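Local coordinates for protein argonaute 5 (Arabidopsis thaliana, PDB 4G0O) that probably sorts small RNAs by their 5' nucleotide, which its MID domain recognises through a nucleotide specificity loop, at residues Ser18-Ile23 with Cys108-Val113; Gln29-Gln34 with Lys118-Asn123. All blocks are in the same frame, centred on the assembly; numbering follows the deposited sequence.

Contact 1 (Ser18-Ile23 with Cys108-Val113); sequences SFSTRI and CQPRQV
The hydroxyl of Ser20 is the polar centre of a contact in which Ser20 and Ile23 meet Pro110: OG hydrogen-bonds to a carboxylate oxygen of Asp85, and Arg22 N reaches the same Ser20 OG in a weak bond of 3.3 Å. In this Rossmann-like MID domain the two segments follow the C-terminal ends of two strands of the parallel sheet, 7-18 and 105-108, that flank strand 78-82. Asp85 comes from the turn beyond that middle strand; by comparison with other argonautes this turn probably belongs to the nucleotide specificity loop. With OG anti to the backbone N (chi1 170°), Ser20 lays its side chain against Pro110, the first residue of helix 110-115, and Ser20 OG stands 3.6 Å from Pro110 CB. Further along the loop, Ile23 brings its short branch to the same proline: Ile23 CG2 is 4.2 Å from Pro110 CB and lies near Pro110 O. The loop begins with an ST turn at the end of the strand, Ser18 OG accepting from Ser20 N at 3.2 Å.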
ATOM      1  N   SER A  18       3.474  -3.386  -7.999  1.00 22.77           N
ATOM      2  CA  SER A  18       3.482  -2.273  -8.925  1.00 26.21           C
ATOM      3  C   SER A  18       3.002  -2.678 -10.309  1.00 26.47           C
ATOM      4  O   SER A  18       3.546  -3.596 -10.927  1.00 22.61           O
ATOM      5  CB  SER A  18       4.884  -1.675  -9.021  1.00 26.18           C
ATOM      6  OG  SER A  18       4.936  -0.766 -10.098  1.00 28.82           O
ATOM      7  N   PHE A  19       1.985  -1.979 -10.792  1.00 22.94           N
ATOM      8  CA  PHE A  19       1.533  -2.139 -12.161  1.00 26.67           C
ATOM      9  C   PHE A  19       2.005  -0.970 -13.028  1.00 28.38           C
ATOM     10  O   PHE A  19       1.515  -0.762 -14.134  1.00 31.21           O
ATOM     11  CB  PHE A  19       0.014  -2.265 -12.213  1.00 24.08           C
ATOM     12  CG  PHE A  19      -0.530  -3.381 -11.355  1.00 24.24           C
ATOM     13  CD1 PHE A  19      -1.221  -3.104 -10.179  1.00 23.40           C
ATOM     14  CD2 PHE A  19      -0.324  -4.704 -11.707  1.00 23.87           C
ATOM     15  CE1 PHE A  19      -1.718  -4.129  -9.395  1.00 24.21           C
ATOM     16  CE2 PHE A  19      -0.805  -5.733 -10.919  1.00 24.35           C
ATOM     17  CZ  PHE A  19      -1.509  -5.446  -9.760  1.00 23.22           C
ATOM     18  N   SER A  20       2.948  -0.194 -12.519  1.00 28.53           N
ATOM     19  CA  SER A  20       3.463   0.938 -13.280  1.00 28.61           C
ATOM     20  C   SER A  20       4.686   0.536 -14.075  1.00 27.30           C
ATOM     21  O   SER A  20       5.564  -0.164 -13.578  1.00 28.29           O
ATOM     22  CB  SER A  20       3.835   2.097 -12.373  1.00 29.20           C
ATOM     23  OG  SER A  20       4.534   3.086 -13.117  1.00 24.72           O
ATOM     24  N   THR A  21       4.740   0.999 -15.314  1.00 27.88           N
ATOM     25  CA  THR A  21       5.859   0.705 -16.190  1.00 36.22           C
ATOM     26  C   THR A  21       6.872   1.856 -16.183  1.00 39.59           C
ATOM     27  O   THR A  21       8.082   1.680 -16.425  1.00 38.75           O
ATOM     28  CB  THR A  21       5.343   0.495 -17.610  1.00 35.76           C
ATOM     29  OG1 THR A  21       4.486  -0.658 -17.637  1.00 43.72           O
ATOM     30  CG2 THR A  21       6.491   0.300 -18.562  1.00 44.21           C
ATOM     31  N   ARG A  22       6.363   3.038 -15.880  1.00 34.05           N
ATOM     32  CA  ARG A  22       7.113   4.258 -16.085  1.00 36.69           C
ATOM     33  C   ARG A  22       8.207   4.471 -15.046  1.00 34.57           C
ATOM     34  O   ARG A  22       9.277   4.989 -15.357  1.00 41.70           O
ATOM     35  CB  ARG A  22       6.159   5.442 -16.068  1.00 34.67           C
ATOM     36  CG  ARG A  22       6.381   6.378 -17.212  1.00 46.12           C
ATOM     37  CD  ARG A  22       5.670   5.895 -18.465  1.00 46.61           C
ATOM     38  NE  ARG A  22       4.358   6.525 -18.588  1.00 55.70           N
ATOM     39  CZ  ARG A  22       4.168   7.794 -18.946  1.00 59.64           C
ATOM     40  NH1 ARG A  22       5.210   8.578 -19.223  1.00 58.40           N
ATOM     41  NH2 ARG A  22       2.936   8.281 -19.028  1.00 59.53           N
ATOM     42  N   ILE A  23       7.941   4.066 -13.811  1.00 31.69           N
ATOM     43  CA  ILE A  23       8.789   4.474 -12.695  1.00 31.18           C
ATOM     44  C   ILE A  23      10.101   3.741 -12.606  1.00 30.92           C
ATOM     45  O   ILE A  23      10.236   2.614 -13.081  1.00 31.64           O
ATOM     46  CB  ILE A  23       8.057   4.369 -11.345  1.00 27.57           C
ATOM     47  CG1 ILE A  23       7.600   2.928 -11.098  1.00 26.13           C
ATOM     48  CG2 ILE A  23       6.875   5.309 -11.335  1.00 27.13           C
ATOM     49  CD1 ILE A  23       6.691   2.786  -9.876  1.00 26.37           C
ATOM     50  N   CYS A 108      -2.088   3.656  -4.747  1.00 25.48           N
ATOM     51  CA  CYS A 108      -1.296   4.873  -4.886  1.00 22.91           C
ATOM     52  C   CYS A 108      -0.928   5.155  -6.325  1.00 23.85           C
ATOM     53  O   CYS A 108      -0.363   4.296  -7.001  1.00 24.96           O
ATOM     54  CB  CYS A 108       0.003   4.726  -4.088  1.00 28.44           C
ATOM     55  SG  CYS A 108      -0.241   4.591  -2.305  1.00 29.74           S
ATOM     56  N   GLN A 109      -1.209   6.365  -6.789  1.00 25.96           N
ATOM     57  CA  GLN A 109      -0.874   6.752  -8.155  1.00 26.55           C
ATOM     58  C   GLN A 109       0.636   6.910  -8.383  1.00 29.74           C
ATOM     59  O   GLN A 109       1.318   7.638  -7.653  1.00 27.38           O
ATOM     60  CB  GLN A 109      -1.583   8.046  -8.529  1.00 27.07           C
ATOM     61  CG  GLN A 109      -3.069   7.901  -8.696  1.00 25.62           C
ATOM     62  CD  GLN A 109      -3.736   9.233  -8.831  1.00 32.26           C
ATOM     63  OE1 GLN A 109      -3.520  10.129  -8.011  1.00 35.28           O
ATOM     64  NE2 GLN A 109      -4.534   9.396  -9.881  1.00 30.13           N
ATOM     65  N   PRO A 110       1.157   6.234  -9.417  1.00 26.74           N
ATOM     66  CA  PRO A 110       2.591   6.239  -9.727  1.00 26.60           C
ATOM     67  C   PRO A 110       3.200   7.645  -9.891  1.00 31.80           C
ATOM     68  O   PRO A 110       4.355   7.855  -9.514  1.00 33.07           O
ATOM     69  CB  PRO A 110       2.683   5.419 -11.034  1.00 27.14           C
ATOM     70  CG  PRO A 110       1.282   5.371 -11.577  1.00 25.57           C
ATOM     71  CD  PRO A 110       0.367   5.463 -10.397  1.00 25.24           C
ATOM     72  N   ARG A 111       2.438   8.594 -10.421  1.00 27.50           N
ATOM     73  CA  ARG A 111       2.932   9.956 -10.568  1.00 30.63           C
ATOM     74  C   ARG A 111       3.103  10.646  -9.207  1.00 37.15           C
ATOM     75  O   ARG A 111       4.001  11.481  -9.013  1.00 37.75           O
ATOM     76  CB  ARG A 111       1.959  10.730 -11.439  1.00 38.87           C
ATOM     77  CG  ARG A 111       2.158  12.225 -11.485  1.00 39.65           C
ATOM     78  CD  ARG A 111       0.882  12.894 -11.991  1.00 46.51           C
ATOM     79  NE  ARG A 111      -0.077  11.921 -12.517  1.00 49.44           N
ATOM     80  CZ  ARG A 111      -1.144  11.475 -11.853  1.00 47.19           C
ATOM     81  NH1 ARG A 111      -1.954  10.590 -12.423  1.00 43.77           N
ATOM     82  NH2 ARG A 111      -1.403  11.911 -10.621  1.00 48.98           N
ATOM     83  N   GLN A 112       2.242  10.292  -8.261  1.00 31.70           N
ATOM     84  CA  GLN A 112       2.332  10.849  -6.918  1.00 31.53           C
ATOM     85  C   GLN A 112       3.419  10.150  -6.119  1.00 31.60           C
ATOM     86  O   GLN A 112       4.159  10.796  -5.371  1.00 30.09           O
ATOM     87  CB  GLN A 112       0.997  10.730  -6.184  1.00 32.01           C
ATOM     88  CG  GLN A 112      -0.148  11.481  -6.844  1.00 31.00           C
ATOM     89  CD  GLN A 112       0.097  12.979  -6.902  1.00 40.67           C
ATOM     90  OE1 GLN A 112       0.833  13.540  -6.076  1.00 31.23           O
ATOM     91  NE2 GLN A 112      -0.523  13.640  -7.883  1.00 39.25           N
ATOM     92  N   VAL A 113       3.502   8.829  -6.269  1.00 31.71           N
ATOM     93  CA  VAL A 113       4.550   8.040  -5.622  1.00 29.36           C
ATOM     94  C   VAL A 113       5.912   8.596  -6.021  1.00 30.00           C
ATOM     95  O   VAL A 113       6.830   8.700  -5.201  1.00 30.07           O
ATOM     96  CB  VAL A 113       4.452   6.541  -6.004  1.00 27.86           C
ATOM     97  CG1 VAL A 113       5.779   5.826  -5.790  1.00 25.94           C
ATOM     98  CG2 VAL A 113       3.338   5.865  -5.221  1.00 23.70           C
TER

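Contact 2 (Gln29-Gln34 with Lys118-Asn123); sequences QEFCKQ and KQYMEN
Helices 29-34 and 118-123 cross at -65°, with axes 11.4 Å apart at closest approach, wide enough that long side chains must span the interval. Their CA atoms come nearest at Gln34 and Met121, 8.1 Å apart. This is helix-helix packing along one side of the MID domain, between helix 27-42, the first long helix after strand 7-18, and the C-terminal helix 118-131. Met121 gives the largest share. Its CB points toward the other helix, and the chain then bends at the sulfur (chi3 110°), bringing CE between the ring of Phe31 and the carbonyl of the same residue. There Met121 CE meets Phe31 CD2 at 3.4 Å and Phe31 O at 3.1 Å, a tight fit, while Gln34 CB is 3.5 Å from it. The sulfur makes a Met-aromatic contact with the Phe31 ring, Met121 SD lying 5.3 Å from the ring centroid and 57° off its normal, thus neither squarely above the ring nor in its plane. Phe31 and Met121 run past each other in opposite directions. Tyr120 adds a smaller touch: its CE2 reaches Phe31 CE2 at 4.1 Å, the phenylalanine carbon arriving at the edge of the tyrosine ring. Leu35 and Leu116 border the same apolar patch, beside Met121 and Phe31 respectively. An alanine in place of Met121 would probably open a gap between the helices and leave the Phe31 ring without its sulfur and methyl neighbours. The methyl next to sulfur is likely to be slightly polarised, which would ease its closeness to the Phe31 carbonyl; across the two segments, however, the union rests on shape and dispersion, without a directional polar bond.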
ATOM      1  N   GLN A  29      10.540   0.222  -3.609  1.00 31.94           N
ATOM      2  CA  GLN A  29      11.302   0.032  -2.374  1.00 33.92           C
ATOM      3  C   GLN A  29      11.484   1.323  -1.599  1.00 34.62           C
ATOM      4  O   GLN A  29      11.262   1.367  -0.395  1.00 32.10           O
ATOM      5  CB  GLN A  29      12.697  -0.509  -2.675  1.00 40.18           C
ATOM      6  CG  GLN A  29      12.812  -2.004  -2.596  1.00 46.04           C
ATOM      7  CD  GLN A  29      12.549  -2.509  -1.201  1.00 47.76           C
ATOM      8  OE1 GLN A  29      12.619  -1.744  -0.232  1.00 50.21           O
ATOM      9  NE2 GLN A  29      12.233  -3.800  -1.085  1.00 47.02           N
ATOM     10  N   GLU A  30      11.935   2.359  -2.294  1.00 31.02           N
ATOM     11  CA  GLU A  30      12.217   3.631  -1.646  1.00 35.60           C
ATOM     12  C   GLU A  30      10.932   4.245  -1.079  1.00 37.37           C
ATOM     13  O   GLU A  30      10.896   4.665   0.085  1.00 33.19           O
ATOM     14  CB  GLU A  30      12.905   4.580  -2.632  1.00 35.53           C
ATOM     15  CG  GLU A  30      12.762   6.063  -2.300  1.00 37.42           C
ATOM     16  CD  GLU A  30      13.712   6.537  -1.205  1.00 43.21           C
ATOM     17  OE1 GLU A  30      14.439   5.707  -0.606  1.00 43.09           O
ATOM     18  OE2 GLU A  30      13.727   7.756  -0.937  1.00 46.20           O
ATOM     19  N   PHE A  31       9.877   4.266  -1.899  1.00 32.38           N
ATOM     20  CA  PHE A  31       8.578   4.800  -1.485  1.00 30.97           C
ATOM     21  C   PHE A  31       7.975   4.061  -0.292  1.00 31.81           C
ATOM     22  O   PHE A  31       7.452   4.677   0.624  1.00 32.77           O
ATOM     23  CB  PHE A  31       7.573   4.781  -2.639  1.00 31.52           C
ATOM     24  CG  PHE A  31       6.168   5.060  -2.207  1.00 28.65           C
ATOM     25  CD1 PHE A  31       5.251   4.029  -2.068  1.00 26.44           C
ATOM     26  CD2 PHE A  31       5.772   6.350  -1.910  1.00 28.93           C
ATOM     27  CE1 PHE A  31       3.959   4.276  -1.655  1.00 29.66           C
ATOM     28  CE2 PHE A  31       4.480   6.611  -1.493  1.00 30.59           C
ATOM     29  CZ  PHE A  31       3.568   5.573  -1.369  1.00 33.24           C
ATOM     30  N   CYS A  32       8.039   2.738  -0.307  1.00 28.50           N
ATOM     31  CA  CYS A  32       7.517   1.973   0.813  1.00 29.69           C
ATOM     32  C   CYS A  32       8.396   2.166   2.042  1.00 34.06           C
ATOM     33  O   CYS A  32       7.907   2.118   3.168  1.00 31.55           O
ATOM     34  CB  CYS A  32       7.394   0.489   0.469  1.00 26.89           C
ATOM     35  SG  CYS A  32       6.048   0.098  -0.674  1.00 24.32           S
ATOM     36  N   LYS A  33       9.690   2.390   1.831  1.00 33.56           N
ATOM     37  CA  LYS A  33      10.593   2.552   2.966  1.00 35.29           C
ATOM     38  C   LYS A  33      10.245   3.824   3.735  1.00 31.47           C
ATOM     39  O   LYS A  33      10.166   3.815   4.964  1.00 35.59           O
ATOM     40  CB  LYS A  33      12.059   2.560   2.526  1.00 35.42           C
ATOM     41  CG  LYS A  33      13.036   2.824   3.675  1.00 42.25           C
ATOM     42  CD  LYS A  33      14.486   2.521   3.294  1.00 46.58           C
ATOM     43  CE  LYS A  33      14.839   1.040   3.469  1.00 50.27           C
ATOM     44  NZ  LYS A  33      14.310   0.162   2.379  1.00 50.48           N
ATOM     45  N   GLN A  34      10.015   4.908   3.005  1.00 30.74           N
ATOM     46  CA  GLN A  34       9.633   6.177   3.616  1.00 34.32           C
ATOM     47  C   GLN A  34       8.203   6.165   4.170  1.00 34.83           C
ATOM     48  O   GLN A  34       7.954   6.698   5.255  1.00 37.04           O
ATOM     49  CB  GLN A  34       9.827   7.345   2.635  1.00 30.87           C
ATOM     50  CG  GLN A  34      11.281   7.754   2.430  1.00 34.23           C
ATOM     51  CD  GLN A  34      11.457   8.838   1.364  1.00 34.56           C
ATOM     52  OE1 GLN A  34      10.615   9.732   1.201  1.00 30.98           O
ATOM     53  NE2 GLN A  34      12.563   8.757   0.635  1.00 33.76           N
ATOM     54  N   LYS A 118       6.090  14.381   1.386  1.00 29.44           N
ATOM     55  CA  LYS A 118       5.914  13.866   2.733  1.00 32.80           C
ATOM     56  C   LYS A 118       4.519  14.124   3.318  1.00 34.35           C
ATOM     57  O   LYS A 118       4.088  13.413   4.240  1.00 34.54           O
ATOM     58  CB  LYS A 118       7.025  14.368   3.657  1.00 34.75           C
ATOM     59  CG  LYS A 118       7.946  13.251   4.096  1.00 33.11           C
ATOM     60  CD  LYS A 118       9.379  13.729   4.261  1.00 39.31           C
ATOM     61  CE  LYS A 118       9.551  14.587   5.481  1.00 32.51           C
ATOM     62  NZ  LYS A 118      11.006  14.936   5.624  1.00 45.86           N
ATOM     63  N   GLN A 119       3.815  15.116   2.776  1.00 30.78           N
ATOM     64  CA  GLN A 119       2.433  15.364   3.174  1.00 35.56           C
ATOM     65  C   GLN A 119       1.477  14.367   2.508  1.00 36.71           C
ATOM     66  O   GLN A 119       0.408  14.050   3.043  1.00 32.77           O
ATOM     67  CB  GLN A 119       2.011  16.797   2.848  1.00 36.45           C
ATOM     68  CG  GLN A 119       0.551  17.116   3.179  1.00 45.76           C
ATOM     69  CD  GLN A 119       0.232  17.052   4.684  1.00 53.19           C
ATOM     70  OE1 GLN A 119       0.183  15.970   5.286  1.00 48.04           O
ATOM     71  NE2 GLN A 119       0.001  18.215   5.287  1.00 48.16           N
ATOM     72  N   TYR A 120       1.863  13.877   1.335  1.00 34.57           N
ATOM     73  CA  TYR A 120       1.084  12.842   0.664  1.00 30.86           C
ATOM     74  C   TYR A 120       1.175  11.555   1.476  1.00 30.12           C
ATOM     75  O   TYR A 120       0.168  10.887   1.734  1.00 27.83           O
ATOM     76  CB  TYR A 120       1.601  12.627  -0.760  1.00 31.90           C
ATOM     77  CG  TYR A 120       1.071  11.393  -1.463  1.00 31.27           C
ATOM     78  CD1 TYR A 120      -0.223  11.351  -1.954  1.00 31.98           C
ATOM     79  CD2 TYR A 120       1.886  10.285  -1.675  1.00 33.74           C
ATOM     80  CE1 TYR A 120      -0.707  10.220  -2.631  1.00 35.87           C
ATOM     81  CE2 TYR A 120       1.416   9.152  -2.342  1.00 32.44           C
ATOM     82  CZ  TYR A 120       0.115   9.126  -2.819  1.00 34.56           C
ATOM     83  OH  TYR A 120      -0.364   8.007  -3.485  1.00 33.28           O
ATOM     84  N   MET A 121       2.389  11.231   1.903  1.00 29.37           N
ATOM     85  CA  MET A 121       2.623  10.047   2.711  1.00 28.38           C
ATOM     86  C   MET A 121       2.038  10.162   4.123  1.00 32.66           C
ATOM     87  O   MET A 121       1.678   9.151   4.741  1.00 25.91           O
ATOM     88  CB  MET A 121       4.112   9.729   2.741  1.00 28.12           C
ATOM     89  CG  MET A 121       4.658   9.400   1.335  1.00 31.94           C
ATOM     90  SD  MET A 121       6.450   9.340   1.328  1.00 39.29           S
ATOM     91  CE  MET A 121       6.719   7.624   1.103  1.00 35.98           C
ATOM     92  N   GLU A 122       1.943  11.384   4.636  1.00 28.92           N
ATOM     93  CA  GLU A 122       1.213  11.597   5.881  1.00 33.36           C
ATOM     94  C   GLU A 122      -0.246  11.172   5.693  1.00 28.72           C
ATOM     95  O   GLU A 122      -0.765  10.362   6.456  1.00 24.50           O
ATOM     96  CB  GLU A 122       1.308  13.061   6.330  1.00 31.02           C
ATOM     97  CG  GLU A 122       0.598  13.337   7.646  1.00 40.66           C
ATOM     98  CD  GLU A 122       1.022  14.650   8.304  1.00 44.20           C
ATOM     99  OE1 GLU A 122       2.082  15.212   7.928  1.00 43.20           O
ATOM    100  OE2 GLU A 122       0.282  15.107   9.201  1.00 44.78           O
ATOM    101  N   ASN A 123      -0.884  11.702   4.650  1.00 31.50           N
ATOM    102  CA  ASN A 123      -2.254  11.325   4.274  1.00 32.84           C
ATOM    103  C   ASN A 123      -2.470   9.822   4.071  1.00 28.51           C
ATOM    104  O   ASN A 123      -3.407   9.240   4.615  1.00 31.17           O
ATOM    105  CB  ASN A 123      -2.680  12.062   3.002  1.00 32.71           C
ATOM    106  CG  ASN A 123      -2.943  13.522   3.244  1.00 45.17           C
ATOM    107  OD1 ASN A 123      -3.970  13.885   3.817  1.00 56.14           O
ATOM    108  ND2 ASN A 123      -2.025  14.379   2.799  1.00 45.23           N
TER

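The two contacts join the same two regions of the chain: 18-23 leads into the helix of 29-34, and 108-113 is followed by that of 118-123. Their centres are 13 Å apart, and they meet through side chains. Val113 CG1 packs on Phe31 CG at 3.7 Å, whereas the phenol of Tyr120 lies against segment 108-113, Tyr120 OH 3.4 Å from Cys108 CB and Tyr120 CZ 3.8 Å from Gln112 CB. Contact 1 borders the turn that probably reads the 5' nucleotide. Contact 2 packs helix 118-131 against helix 27-42; the equivalent of helix 118-131 in other argonautes supplies a lysine to the 5'-phosphate pocket.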